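Local coordinates for possible galactose mutarotase (Streptomyces platensis subsp. rosaceus, PDB 4RNL), which is of unproven function but, as a member of the aldose 1-epimerase family, probably interconverts the alpha and beta anomers of galactose or a related sugar, at residues W25-G30 against G131-H136; L62-L67 against G289-T294; N87-A92 against D314-P319; L202-Y207 against F245-G250; A273-G278 against S331-T336. All coordinates share one frame; numbering follows the deposited sequence. Where two conformers were deposited one is given.

Interaction 1 (W25-G30 against G131-H136); sequences WTLESG and GGVQLH
The indole ring of Trp25 carries Val133 on one face. CG2 of Val133 stands over the five-membered ring, 3.6 Å from its centroid and 15° off the ring normal, a CH-pi contact. The nearest ring atom is Trp25 CD2, 3.5 Å from Val133 CG2. That methyl lies anti to the backbone N of Val133, while CG1, near +60°, turns back to Trp25 CB at 4.1 Å. Leu27, two residues on, covers the glycine end of the partner segment. Its CG lies 3.9 Å from Gly132 CA, and its CD2 lies 3.9 Å from Gly131 O. With a CB, Gly132 would come tight against Leu27 CD2, so glycine suits this place. An alanine in place of Trp25 would take away the indole and would probably leave Val133 CG2 without its aromatic floor in a buried layer. The N-to-C directions of 25-28 and 132-136 differ by 143°; their axes approach to 7.4 Å. They belong to different antiparallel sheets. Strand 21-28 bonds to 7-15 and 35-39, and strand 132-139 lies between 125-129 and 150-159. Trp25 touches Ala126 and Glu128 of strand 125-129, so the contact joins the N-terminal five-stranded sheet to one end of the large sheet.

Interaction 2 (L62-L67 against G289-T294); sequences LGFADL and GTLTGT
Gly63 and Phe64 meet Thr294 where two irregular loops of the galactose mutarotase-type beta fold come together. The loop 62-67 leads from strand 57-59 to the short helix 67-72, where Asp66 takes the N-cap position and its side chain caps a backbone N. The loop 289-294 lies between strands 278-282 and 305-310. Gly63 gives its carbonyl to the other loop. Gly63 O takes a weak, bent bond from Thr294 N, 3.1 Å long with an N-H...O angle of 121°. The same oxygen has a CA-H...O contact with Gly293 CA. Gly293 has no CB, and one here would come close to Gly63 O.

Phe64 follows. Its CB points away from the partner loop, but the ring end swings back. CG lies anti to the carbonyl carbon (chi1 -58°), and this brings one ring edge to the loop. Thr292 O sits at that edge in the ring plane, 3.7 Å from Phe64 CD1. Further round the rim, Phe64 CZ is 4.1 Å from Leu291 CD1. Tyr70 meets the Phe64 ring edge-to-face, and Phe78 also packs on it. The backbone of Phe64 is covered by Thr294, whose methyl CG2 lies 3.3 Å from Phe64 N. That N bonds to the hydroxyl of Tyr70.

At Ala65 a water bridge joins the loops by their backbones: the water accepts from Ala65 N at 3.0 Å and donates to Thr292 O at 2.9 Å.

Interaction 3 (N87-A92 against D314-P319); sequences NRIAGA and DSPNRP
Asp314 holds its CG anti to the backbone N (chi1 -159°), which carries the carboxylate up to Ala90. Asn317 holds its CG anti to the carbonyl carbon (chi1 -73°), which brings its amide to the same carboxylate. The motif is a short 3-10 turn, 315-317, docked on the end of the two-residue strand 88-89. This strand pairs with 111-112 in a small two-stranded sheet. Asp314 N also gives a weak bond to Arg88 O, 2.8 Å long. The aspartate therefore meets the strand through both backbone and side chain.

Ile89 supplies the apolar part. Its CD1 lies 4.1 Å from Pro316 CG, and its CG2 lies 3.6 Å from Asn317 ND2. The Ile89 and Pro316 side chains cross at about a right angle. Phe94 of strand 93-96 touches Ile89, Pro316 and Asn317. The methyl of Ala90 rests near the carboxylate, with CB 3.5 Å from Asp314 OD1.

Arg88 sends its guanidinium away from this contact, to Asn107. A bound glycerol, probably from the crystallisation liquor, bonds to it and more weakly to Asn87. Such small molecules often mark pockets, so the glycerol is consistent with a sugar site beside Asn87 and Arg88.

Two donors share Asp314 OD1. Asn317 ND2 comes on the syn side at 3.0 Å and bonds also to Ser93 O. Ala90 N comes from above the carboxylate plane at 2.9 Å, with an almost straight N-H...O angle of 172°.

Interaction 4 (L202-Y207 against F245-G250); sequences LAASRY and FALDGG
Asp248 OD1 takes a firm bond from Ser205 N at 3.0 Å. In one of two deposited conformers Ser205 OG also donates to Asp248 OD1, at 3.1 Å, so this second grip is less certain. There both come on the syn side, from opposite faces of the carboxylate plane. The backbone answers in the other direction: Asp248 N gives a straight bond of 2.9 Å to Ala203 O, at an angle of 166°. A water donates to both Ala203 O and Asp248 O.

Next to this polar end lies an apolar patch. Leu202 CD1 stands over the centre of the Phe245 ring, 3.6 Å from its centroid and 5° off the normal, a CH-pi contact. Ala204 CB packs on Phe245 CB at 3.8 Å. Tyr207 CB lies 4.0 Å from Phe245 CD2, and the Tyr207 ring stacks on Phe229. Ala246 N bonds to Arg206 O at 2.9 Å. Arg206 N is buried here without a partner in the model.

Tyr207 and Phe245 form an antiparallel non-hydrogen-bonded pair. Strands 206-208 and 242-246 are inner neighbours in the seven-stranded antiparallel sheet; 242-246 leads into a type II turn, Leu247 to Gly250, and Ala203 centres an inverse gamma turn.

Interaction 5 (A273-G278 against S331-T336); sequences ATTEPG and SYRSET
Thr275 meets Glu335 with both its backbone and its side chain. Thr275 N donates to Glu335 O at 3.1 Å. Thr275 OG1 accepts from Glu335 N at 3.0 Å, with an angle of 165°. That hydroxyl lies between its own N and carbonyl carbon (chi1 51°), facing the strand, so it takes the place of a backbone acceptor. A valine here would lack the hydroxyl and would probably leave Glu335 N without its acceptor in a buried spot. Thr274 OG1 and Thr336 OG1 share a bond of 2.9 Å, and Thr336 OG1 also bonds to Thr309 OG1. Thr274 and Thr336 form an antiparallel non-hydrogen-bonded pair of strands 268-274 and 332-342 in the large sheet. Just past it the chain leaves the sheet through an ST turn, in which Thr274 OG1 accepts from Glu276 N. The carboxylate of Glu276 has partners for both oxygens. Glu276 OE2 accepts from Ser334 OG on its anti lone pair; the distance, 2.5 Å, is very short. A water donates to the same OE2 and accepts from Tyr332 OH, which also bonds to Leu179 N. OE1 bonds to His311 ND1. Arg333 puts NH1 and NH2 on Glu335 OE1, while Arg164 forms a salt bridge with OE2.

How the interactions relate
Interactions 4 and 5 touch. Leu247 N lies 2.8 Å from Pro277 O, a probable hydrogen bond, and Leu247 CD1 packs on Glu276 O. Their centres are about 14 Å apart. Interaction 3 lies near both: its nearest atoms are about 7 Å from interaction 5 and about 9 Å from interaction 4. Interactions 1 and 5 reach the same large sheet, with centres about 20 Å apart. Interactions 2 and 4 lie on opposite sides of the chain's centre, about 32 Å between centres. Glycerol on Arg88 and Asn87 may mark the sugar pocket, with interaction 3 beside it. A phosphate lies about 4 Å from the Leu291 side chain. Both probably come from the crystallisation liquor.

Interaction 1 (W25-G30 against G131-H136)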
# COMPACT_ATOMS: atom_id res chain seq x y z
N TRP A 25 -4.90 0.10 16.94
CA TRP A 25 -3.88 -0.73 17.57
C TRP A 25 -2.55 -0.01 17.50
O TRP A 25 -2.17 0.50 16.44
CB TRP A 25 -3.79 -2.07 16.85
CG TRP A 25 -4.98 -2.96 17.13
CD1 TRP A 25 -6.24 -2.85 16.59
CD2 TRP A 25 -5.02 -4.09 18.01
NE1 TRP A 25 -7.05 -3.85 17.09
CE2 TRP A 25 -6.33 -4.61 17.96
CE3 TRP A 25 -4.08 -4.70 18.84
CZ2 TRP A 25 -6.72 -5.73 18.71
CZ3 TRP A 25 -4.46 -5.81 19.58
CH2 TRP A 25 -5.77 -6.31 19.51
N THR A 26 -1.84 0.04 18.62
CA THR A 26 -0.55 0.72 18.67
C THR A 26 0.56 -0.29 18.87
O THR A 26 0.52 -1.09 19.82
CB THR A 26 -0.49 1.75 19.81
OG1 THR A 26 -1.47 2.76 19.59
CG2 THR A 26 0.88 2.41 19.85
N LEU A 27 1.52 -0.28 17.96
CA LEU A 27 2.70 -1.14 18.05
C LEU A 27 3.87 -0.23 18.38
O LEU A 27 4.13 0.74 17.65
CB LEU A 27 2.95 -1.85 16.71
CG LEU A 27 2.11 -3.07 16.33
CD1 LEU A 27 0.62 -2.84 16.49
CD2 LEU A 27 2.40 -3.49 14.90
N GLU A 28 4.57 -0.51 19.48
CA GLU A 28 5.64 0.37 19.95
C GLU A 28 6.90 -0.43 20.26
O GLU A 28 6.87 -1.34 21.08
CB GLU A 28 5.19 1.11 21.21
CG GLU A 28 6.31 1.79 21.98
CD GLU A 28 6.77 3.06 21.30
OE1 GLU A 28 6.05 4.07 21.38
OE2 GLU A 28 7.87 3.04 20.70
N SER A 29 8.02 -0.09 19.61
CA SER A 29 9.28 -0.77 19.88
C SER A 29 10.35 0.12 20.50
O SER A 29 11.53 -0.22 20.50
CB SER A 29 9.83 -1.50 18.64
OG SER A 29 10.03 -0.61 17.54
N GLY A 30 9.94 1.27 21.03
CA GLY A 30 10.84 2.11 21.81
C GLY A 30 11.43 3.28 21.03
O GLY A 30 11.23 3.38 19.82
N GLY A 131 4.12 -9.52 18.67
CA GLY A 131 4.69 -8.40 17.92
C GLY A 131 3.72 -7.53 17.13
O GLY A 131 4.15 -6.63 16.41
N GLY A 132 2.42 -7.78 17.24
CA GLY A 132 1.47 -6.94 16.54
C GLY A 132 -0.00 -7.34 16.54
O GLY A 132 -0.55 -7.84 17.52
N VAL A 133 -0.65 -7.09 15.40
CA VAL A 133 -2.08 -7.32 15.26
C VAL A 133 -2.38 -8.03 13.93
O VAL A 133 -1.76 -7.73 12.89
CB VAL A 133 -2.87 -5.99 15.39
CG1 VAL A 133 -2.40 -4.97 14.34
CG2 VAL A 133 -4.37 -6.24 15.27
N GLN A 134 -3.30 -8.99 13.98
CA GLN A 134 -3.77 -9.66 12.78
C GLN A 134 -5.20 -9.26 12.47
O GLN A 134 -6.09 -9.41 13.32
CB GLN A 134 -3.67 -11.18 12.96
CG GLN A 134 -4.15 -12.01 11.77
CD GLN A 134 -3.87 -13.50 11.96
OE1 GLN A 134 -4.73 -14.25 12.40
NE2 GLN A 134 -2.65 -13.92 11.63
N LEU A 135 -5.43 -8.74 11.26
CA LEU A 135 -6.77 -8.41 10.80
C LEU A 135 -7.33 -9.56 9.98
O LEU A 135 -6.60 -10.22 9.23
CB LEU A 135 -6.74 -7.14 9.94
CG LEU A 135 -6.17 -5.92 10.65
CD1 LEU A 135 -6.36 -4.68 9.81
CD2 LEU A 135 -6.81 -5.74 12.00
N HIS A 136 -8.62 -9.82 10.12
CA HIS A 136 -9.25 -10.94 9.43
C HIS A 136 -10.63 -10.55 8.93
O HIS A 136 -11.41 -9.97 9.67
CB HIS A 136 -9.38 -12.14 10.38
CG HIS A 136 -10.14 -13.29 9.79
ND1 HIS A 136 -11.13 -13.96 10.47
CD2 HIS A 136 -10.04 -13.90 8.58
CE1 HIS A 136 -11.62 -14.93 9.71
NE2 HIS A 136 -10.96 -14.92 8.56

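Interaction 2 (L62-L67 against G289-T294)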
# COMPACT_ATOMS: atom_id res chain seq x y z
N LEU A 62 1.41 9.99 5.58
CA LEU A 62 0.29 10.87 5.29
C LEU A 62 -0.96 10.25 5.90
O LEU A 62 -1.21 9.06 5.74
CB LEU A 62 0.09 11.07 3.78
CG LEU A 62 1.24 11.70 2.99
CD1 LEU A 62 0.76 12.13 1.61
CD2 LEU A 62 1.87 12.87 3.74
N GLY A 63 -1.74 11.05 6.61
CA GLY A 63 -2.92 10.51 7.26
C GLY A 63 -3.71 11.59 7.96
O GLY A 63 -3.47 12.79 7.76
N PHE A 64 -4.64 11.18 8.81
CA PHE A 64 -5.47 12.12 9.55
C PHE A 64 -5.44 11.77 11.02
O PHE A 64 -5.21 10.61 11.40
CB PHE A 64 -6.92 12.03 9.07
CG PHE A 64 -7.09 12.30 7.60
CD1 PHE A 64 -6.87 13.57 7.08
CD2 PHE A 64 -7.53 11.30 6.75
CE1 PHE A 64 -7.05 13.83 5.73
CE2 PHE A 64 -7.71 11.54 5.39
CZ PHE A 64 -7.47 12.81 4.89
N ALA A 65 -5.69 12.78 11.85
CA ALA A 65 -5.73 12.61 13.30
C ALA A 65 -6.99 11.86 13.73
O ALA A 65 -7.00 11.23 14.79
CB ALA A 65 -5.66 13.97 13.99
N ASP A 66 -8.03 11.93 12.91
CA ASP A 66 -9.35 11.47 13.33
C ASP A 66 -10.02 10.52 12.33
O ASP A 66 -9.77 10.60 11.13
CB ASP A 66 -10.27 12.67 13.55
CG ASP A 66 -10.54 13.44 12.27
OD1 ASP A 66 -9.56 13.81 11.58
OD2 ASP A 66 -11.73 13.65 11.94
N LEU A 67 -10.89 9.66 12.84
CA LEU A 67 -11.59 8.68 12.00
C LEU A 67 -12.49 9.34 10.96
O LEU A 67 -12.53 8.91 9.81
CB LEU A 67 -12.41 7.73 12.87
CG LEU A 67 -13.22 6.67 12.12
CD1 LEU A 67 -12.28 5.78 11.31
CD2 LEU A 67 -14.08 5.85 13.08
N GLY A 289 -3.97 20.88 -1.12
CA GLY A 289 -3.86 21.81 -0.01
C GLY A 289 -5.13 22.03 0.78
O GLY A 289 -5.20 22.95 1.60
N THR A 290 -6.13 21.18 0.57
CA THR A 290 -7.42 21.33 1.27
C THR A 290 -7.59 20.42 2.49
O THR A 290 -8.42 20.68 3.36
CB THR A 290 -8.60 21.11 0.32
OG1 THR A 290 -8.50 19.81 -0.28
CG2 THR A 290 -8.61 22.17 -0.77
N LEU A 291 -6.81 19.34 2.55
CA LEU A 291 -6.91 18.38 3.65
C LEU A 291 -5.78 18.62 4.65
O LEU A 291 -4.62 18.71 4.27
CB LEU A 291 -6.81 16.95 3.12
CG LEU A 291 -7.87 16.55 2.09
CD1 LEU A 291 -7.61 15.15 1.56
CD2 LEU A 291 -9.24 16.64 2.71
N THR A 292 -6.14 18.72 5.93
CA THR A 292 -5.13 18.92 6.98
C THR A 292 -4.74 17.58 7.58
O THR A 292 -5.60 16.87 8.12
CB THR A 292 -5.66 19.86 8.07
OG1 THR A 292 -5.85 21.17 7.52
CG2 THR A 292 -4.66 19.94 9.23
N GLY A 293 -3.45 17.25 7.50
CA GLY A 293 -2.97 15.95 7.94
C GLY A 293 -2.69 15.86 9.42
O GLY A 293 -2.94 16.82 10.16
N THR A 294 -2.15 14.72 9.87
CA THR A 294 -2.02 14.49 11.31
C THR A 294 -1.11 15.50 11.99
O THR A 294 -1.34 15.87 13.13
CB THR A 294 -1.54 13.08 11.65
OG1 THR A 294 -0.11 13.01 11.58
CG2 THR A 294 -2.12 12.12 10.70
O HOH W 1 -5.94 15.55 10.67

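Interaction 3 (N87-A92 against D314-P319)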
# COMPACT_ATOMS: atom_id res chain seq x y z
N ASN A 87 -5.02 -1.36 -7.62
CA ASN A 87 -4.90 -0.68 -8.91
C ASN A 87 -6.06 -1.00 -9.88
O ASN A 87 -7.17 -1.32 -9.44
CB ASN A 87 -3.53 -0.90 -9.55
CG ASN A 87 -3.05 0.32 -10.30
OD1 ASN A 87 -3.32 0.46 -11.49
ND2 ASN A 87 -2.38 1.23 -9.59
N ARG A 88 -5.80 -0.91 -11.18
CA ARG A 88 -6.89 -0.80 -12.14
C ARG A 88 -7.17 -2.08 -12.92
O ARG A 88 -6.25 -2.81 -13.29
CB ARG A 88 -6.61 0.35 -13.12
CG ARG A 88 -6.57 1.70 -12.46
CD ARG A 88 -6.27 2.84 -13.42
NE ARG A 88 -6.49 4.12 -12.74
CZ ARG A 88 -5.59 4.70 -11.96
NH1 ARG A 88 -4.40 4.15 -11.79
NH2 ARG A 88 -5.88 5.85 -11.35
N ILE A 89 -8.45 -2.32 -13.18
CA ILE A 89 -8.88 -3.34 -14.13
C ILE A 89 -9.62 -2.62 -15.24
O ILE A 89 -10.63 -1.95 -14.99
CB ILE A 89 -9.80 -4.38 -13.45
CG1 ILE A 89 -9.02 -5.15 -12.38
CG2 ILE A 89 -10.39 -5.34 -14.51
CD1 ILE A 89 -9.89 -6.09 -11.53
N ALA A 90 -9.10 -2.73 -16.45
CA ALA A 90 -9.63 -1.97 -17.58
C ALA A 90 -11.10 -2.29 -17.84
O ALA A 90 -11.50 -3.46 -17.87
CB ALA A 90 -8.79 -2.22 -18.82
N GLY A 91 -11.90 -1.24 -18.01
CA GLY A 91 -13.30 -1.38 -18.38
C GLY A 91 -14.18 -1.95 -17.29
O GLY A 91 -15.34 -2.30 -17.54
N ALA A 92 -13.63 -2.05 -16.08
CA ALA A 92 -14.34 -2.63 -14.94
C ALA A 92 -14.89 -4.00 -15.30
O ALA A 92 -16.02 -4.34 -14.94
CB ALA A 92 -15.46 -1.70 -14.47
N ASP A 314 -4.02 -4.15 -14.30
CA ASP A 314 -4.80 -4.79 -15.35
C ASP A 314 -4.41 -6.25 -15.61
O ASP A 314 -4.68 -6.79 -16.68
CB ASP A 314 -4.74 -3.99 -16.66
CG ASP A 314 -5.90 -4.32 -17.59
OD1 ASP A 314 -7.00 -4.62 -17.06
OD2 ASP A 314 -5.73 -4.29 -18.83
N SER A 315 -3.79 -6.90 -14.62
CA SER A 315 -3.40 -8.31 -14.80
C SER A 315 -4.54 -9.27 -15.16
O SER A 315 -4.33 -10.20 -15.95
CB SER A 315 -2.62 -8.83 -13.58
OG SER A 315 -1.40 -8.11 -13.43
N PRO A 316 -5.76 -9.05 -14.62
CA PRO A 316 -6.83 -9.97 -15.02
C PRO A 316 -7.19 -9.90 -16.51
O PRO A 316 -7.88 -10.78 -17.02
CB PRO A 316 -8.02 -9.51 -14.17
CG PRO A 316 -7.37 -8.96 -12.93
CD PRO A 316 -6.17 -8.22 -13.47
N ASN A 317 -6.72 -8.86 -17.20
CA ASN A 317 -6.92 -8.76 -18.65
C ASN A 317 -5.63 -8.94 -19.44
O ASN A 317 -5.61 -8.75 -20.65
CB ASN A 317 -7.53 -7.40 -18.99
CG ASN A 317 -8.98 -7.30 -18.60
OD1 ASN A 317 -9.77 -8.20 -18.91
ND2 ASN A 317 -9.34 -6.23 -17.89
N ARG A 318 -4.56 -9.31 -18.74
CA ARG A 318 -3.23 -9.42 -19.34
C ARG A 318 -2.57 -10.74 -18.95
O ARG A 318 -1.86 -10.81 -17.94
CB ARG A 318 -2.35 -8.25 -18.87
CG ARG A 318 -2.77 -6.89 -19.42
CD ARG A 318 -2.53 -6.80 -20.93
NE ARG A 318 -1.12 -6.91 -21.29
CZ ARG A 318 -0.33 -5.88 -21.59
NH1 ARG A 318 0.94 -6.07 -21.91
NH2 ARG A 318 -0.82 -4.64 -21.55
N PRO A 319 -2.80 -11.80 -19.74
CA PRO A 319 -2.25 -13.11 -19.37
C PRO A 319 -0.73 -13.16 -19.48
O PRO A 319 -0.12 -14.10 -18.97
CB PRO A 319 -2.89 -14.07 -20.38
CG PRO A 319 -4.05 -13.34 -20.95
CD PRO A 319 -3.66 -11.89 -20.93

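Interaction 4 (L202-Y207 against F245-G250)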
# COMPACT_ATOMS: atom_id res chain seq x y z
N LEU A 202 15.47 2.02 -7.15
CA LEU A 202 14.60 0.85 -7.35
C LEU A 202 15.36 -0.24 -8.04
O LEU A 202 16.11 0.01 -8.99
CB LEU A 202 13.37 1.20 -8.20
CG LEU A 202 12.42 2.28 -7.70
CD1 LEU A 202 11.37 2.59 -8.78
CD2 LEU A 202 11.75 1.85 -6.39
N ALA A 203 15.16 -1.47 -7.59
CA ALA A 203 15.76 -2.61 -8.28
C ALA A 203 14.82 -3.03 -9.41
O ALA A 203 14.23 -4.10 -9.37
CB ALA A 203 15.99 -3.76 -7.31
N ALA A 204 14.71 -2.16 -10.41
CA ALA A 204 13.78 -2.35 -11.52
C ALA A 204 14.37 -1.82 -12.83
O ALA A 204 14.62 -0.61 -12.96
CB ALA A 204 12.46 -1.63 -11.22
N SER A 205 14.62 -2.70 -13.78
CA SER A 205 15.18 -2.27 -15.06
C SER A 205 14.09 -2.01 -16.09
O SER A 205 14.37 -1.59 -17.21
CB SER A 205 16.16 -3.31 -15.59
OG SER A 205 15.50 -4.52 -15.91
N ARG A 206 12.84 -2.29 -15.70
CA ARG A 206 11.71 -2.13 -16.61
C ARG A 206 10.50 -1.54 -15.91
O ARG A 206 10.39 -1.60 -14.69
CB ARG A 206 11.33 -3.49 -17.23
CG ARG A 206 12.40 -4.11 -18.10
CD ARG A 206 11.85 -5.27 -18.92
NE ARG A 206 12.87 -5.92 -19.73
CZ ARG A 206 13.04 -5.72 -21.03
NH1 ARG A 206 12.24 -4.89 -21.70
NH2 ARG A 206 14.00 -6.36 -21.68
N TYR A 207 9.58 -0.96 -16.69
CA TYR A 207 8.34 -0.39 -16.12
C TYR A 207 7.17 -0.63 -17.07
O TYR A 207 7.36 -1.12 -18.18
CB TYR A 207 8.49 1.11 -15.81
CG TYR A 207 8.35 1.99 -17.03
CD1 TYR A 207 9.33 2.00 -18.03
CD2 TYR A 207 7.25 2.83 -17.18
CE1 TYR A 207 9.19 2.81 -19.15
CE2 TYR A 207 7.11 3.64 -18.29
CZ TYR A 207 8.08 3.62 -19.27
OH TYR A 207 7.93 4.42 -20.38
N PHE A 245 6.49 -0.34 -11.70
CA PHE A 245 7.80 -0.84 -12.09
C PHE A 245 7.83 -2.37 -12.02
O PHE A 245 7.31 -2.97 -11.08
CB PHE A 245 8.88 -0.22 -11.18
CG PHE A 245 9.06 1.25 -11.39
CD1 PHE A 245 8.18 2.16 -10.81
CD2 PHE A 245 10.06 1.73 -12.23
CE1 PHE A 245 8.31 3.52 -11.03
CE2 PHE A 245 10.20 3.09 -12.45
CZ PHE A 245 9.33 3.99 -11.86
N ALA A 246 8.43 -3.00 -13.03
CA ALA A 246 8.63 -4.44 -13.03
C ALA A 246 9.92 -4.74 -12.27
O ALA A 246 11.02 -4.54 -12.79
CB ALA A 246 8.71 -4.97 -14.47
N LEU A 247 9.79 -5.20 -11.04
CA LEU A 247 10.95 -5.44 -10.19
C LEU A 247 11.80 -6.57 -10.74
O LEU A 247 11.27 -7.60 -11.17
CB LEU A 247 10.48 -5.78 -8.77
CG LEU A 247 9.61 -4.67 -8.17
CD1 LEU A 247 9.09 -5.07 -6.79
CD2 LEU A 247 10.41 -3.38 -8.09
N ASP A 248 13.11 -6.39 -10.73
CA ASP A 248 14.01 -7.44 -11.19
C ASP A 248 13.81 -8.71 -10.36
O ASP A 248 13.75 -8.66 -9.13
CB ASP A 248 15.47 -6.98 -11.12
CG ASP A 248 15.74 -5.76 -12.00
OD1 ASP A 248 14.99 -5.55 -12.98
OD2 ASP A 248 16.71 -5.03 -11.72
N GLY A 249 13.69 -9.85 -11.03
CA GLY A 249 13.50 -11.11 -10.35
C GLY A 249 12.05 -11.54 -10.26
O GLY A 249 11.76 -12.69 -9.93
N GLY A 250 11.13 -10.62 -10.55
CA GLY A 250 9.71 -10.95 -10.56
C GLY A 250 9.14 -11.40 -9.22
O GLY A 250 9.50 -10.84 -8.18
O HOH W 2 14.25 -6.41 -7.65

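Interaction 5 (A273-G278 against S331-T336)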
# COMPACT_ATOMS: atom_id res chain seq x y z
N ALA A 273 11.33 -4.17 1.32
CA ALA A 273 11.54 -5.53 0.81
C ALA A 273 10.20 -6.19 0.54
O ALA A 273 9.24 -5.96 1.27
CB ALA A 273 12.36 -6.35 1.78
N THR A 274 10.13 -7.00 -0.52
CA THR A 274 8.85 -7.60 -0.88
C THR A 274 9.01 -8.89 -1.67
O THR A 274 10.05 -9.15 -2.27
CB THR A 274 7.96 -6.62 -1.68
OG1 THR A 274 6.63 -7.14 -1.79
CG2 THR A 274 8.53 -6.38 -3.09
N THR A 275 7.95 -9.69 -1.64
CA THR A 275 7.83 -10.89 -2.47
C THR A 275 7.23 -10.54 -3.84
O THR A 275 7.29 -11.33 -4.78
CB THR A 275 6.90 -11.90 -1.81
OG1 THR A 275 5.68 -11.24 -1.46
CG2 THR A 275 7.55 -12.46 -0.53
N GLU A 276 6.63 -9.35 -3.93
CA GLU A 276 5.87 -8.95 -5.13
C GLU A 276 6.75 -8.68 -6.35
O GLU A 276 7.92 -8.32 -6.22
CB GLU A 276 5.05 -7.69 -4.81
CG GLU A 276 3.92 -7.93 -3.82
CD GLU A 276 2.76 -8.71 -4.43
OE1 GLU A 276 2.53 -8.58 -5.65
OE2 GLU A 276 2.09 -9.46 -3.70
N PRO A 277 6.17 -8.82 -7.55
CA PRO A 277 6.90 -8.56 -8.79
C PRO A 277 6.84 -7.10 -9.25
O PRO A 277 7.56 -6.69 -10.17
CB PRO A 277 6.16 -9.43 -9.81
CG PRO A 277 4.71 -9.37 -9.32
CD PRO A 277 4.83 -9.40 -7.82
N GLY A 278 5.95 -6.33 -8.64
CA GLY A 278 5.74 -4.97 -9.10
C GLY A 278 5.71 -3.96 -7.97
O GLY A 278 5.52 -4.29 -6.80
N SER A 331 -2.98 -21.20 -1.68
CA SER A 331 -2.77 -20.23 -0.61
C SER A 331 -2.06 -19.01 -1.17
O SER A 331 -0.95 -19.11 -1.69
CB SER A 331 -1.94 -20.85 0.52
OG SER A 331 -1.51 -19.87 1.45
N TYR A 332 -2.72 -17.85 -1.09
CA TYR A 332 -2.13 -16.59 -1.51
C TYR A 332 -1.30 -16.08 -0.35
O TYR A 332 -1.76 -16.08 0.79
CB TYR A 332 -3.24 -15.58 -1.85
CG TYR A 332 -2.78 -14.15 -2.09
CD1 TYR A 332 -2.39 -13.73 -3.35
CD2 TYR A 332 -2.77 -13.22 -1.05
CE1 TYR A 332 -1.98 -12.42 -3.57
CE2 TYR A 332 -2.36 -11.92 -1.27
CZ TYR A 332 -1.97 -11.52 -2.53
OH TYR A 332 -1.57 -10.22 -2.75
N ARG A 333 -0.07 -15.65 -0.63
CA ARG A 333 0.77 -15.05 0.40
C ARG A 333 1.61 -13.93 -0.19
O ARG A 333 2.27 -14.10 -1.21
CB ARG A 333 1.70 -16.07 1.06
CG ARG A 333 2.57 -15.47 2.20
CD ARG A 333 3.62 -16.46 2.74
NE ARG A 333 4.25 -15.95 3.95
CZ ARG A 333 5.32 -15.15 3.97
NH1 ARG A 333 5.88 -14.77 2.83
NH2 ARG A 333 5.81 -14.72 5.12
N SER A 334 1.58 -12.77 0.45
CA SER A 334 2.41 -11.66 0.03
C SER A 334 3.04 -11.05 1.27
O SER A 334 2.41 -11.00 2.32
CB SER A 334 1.58 -10.63 -0.71
OG SER A 334 2.41 -9.59 -1.19
N GLU A 335 4.29 -10.61 1.16
CA GLU A 335 4.97 -10.08 2.32
C GLU A 335 5.80 -8.88 1.94
O GLU A 335 6.58 -8.93 0.98
CB GLU A 335 5.86 -11.15 2.97
CG GLU A 335 6.73 -10.61 4.12
CD GLU A 335 7.64 -11.67 4.73
OE1 GLU A 335 7.72 -12.78 4.18
OE2 GLU A 335 8.29 -11.38 5.76
N THR A 336 5.63 -7.79 2.69
CA THR A 336 6.38 -6.57 2.46
C THR A 336 6.92 -6.08 3.81
O THR A 336 6.24 -6.18 4.84
CB THR A 336 5.50 -5.51 1.76
OG1 THR A 336 5.13 -6.00 0.45
CG2 THR A 336 6.27 -4.20 1.58
O HOH W 3 -0.50 -9.54 -4.91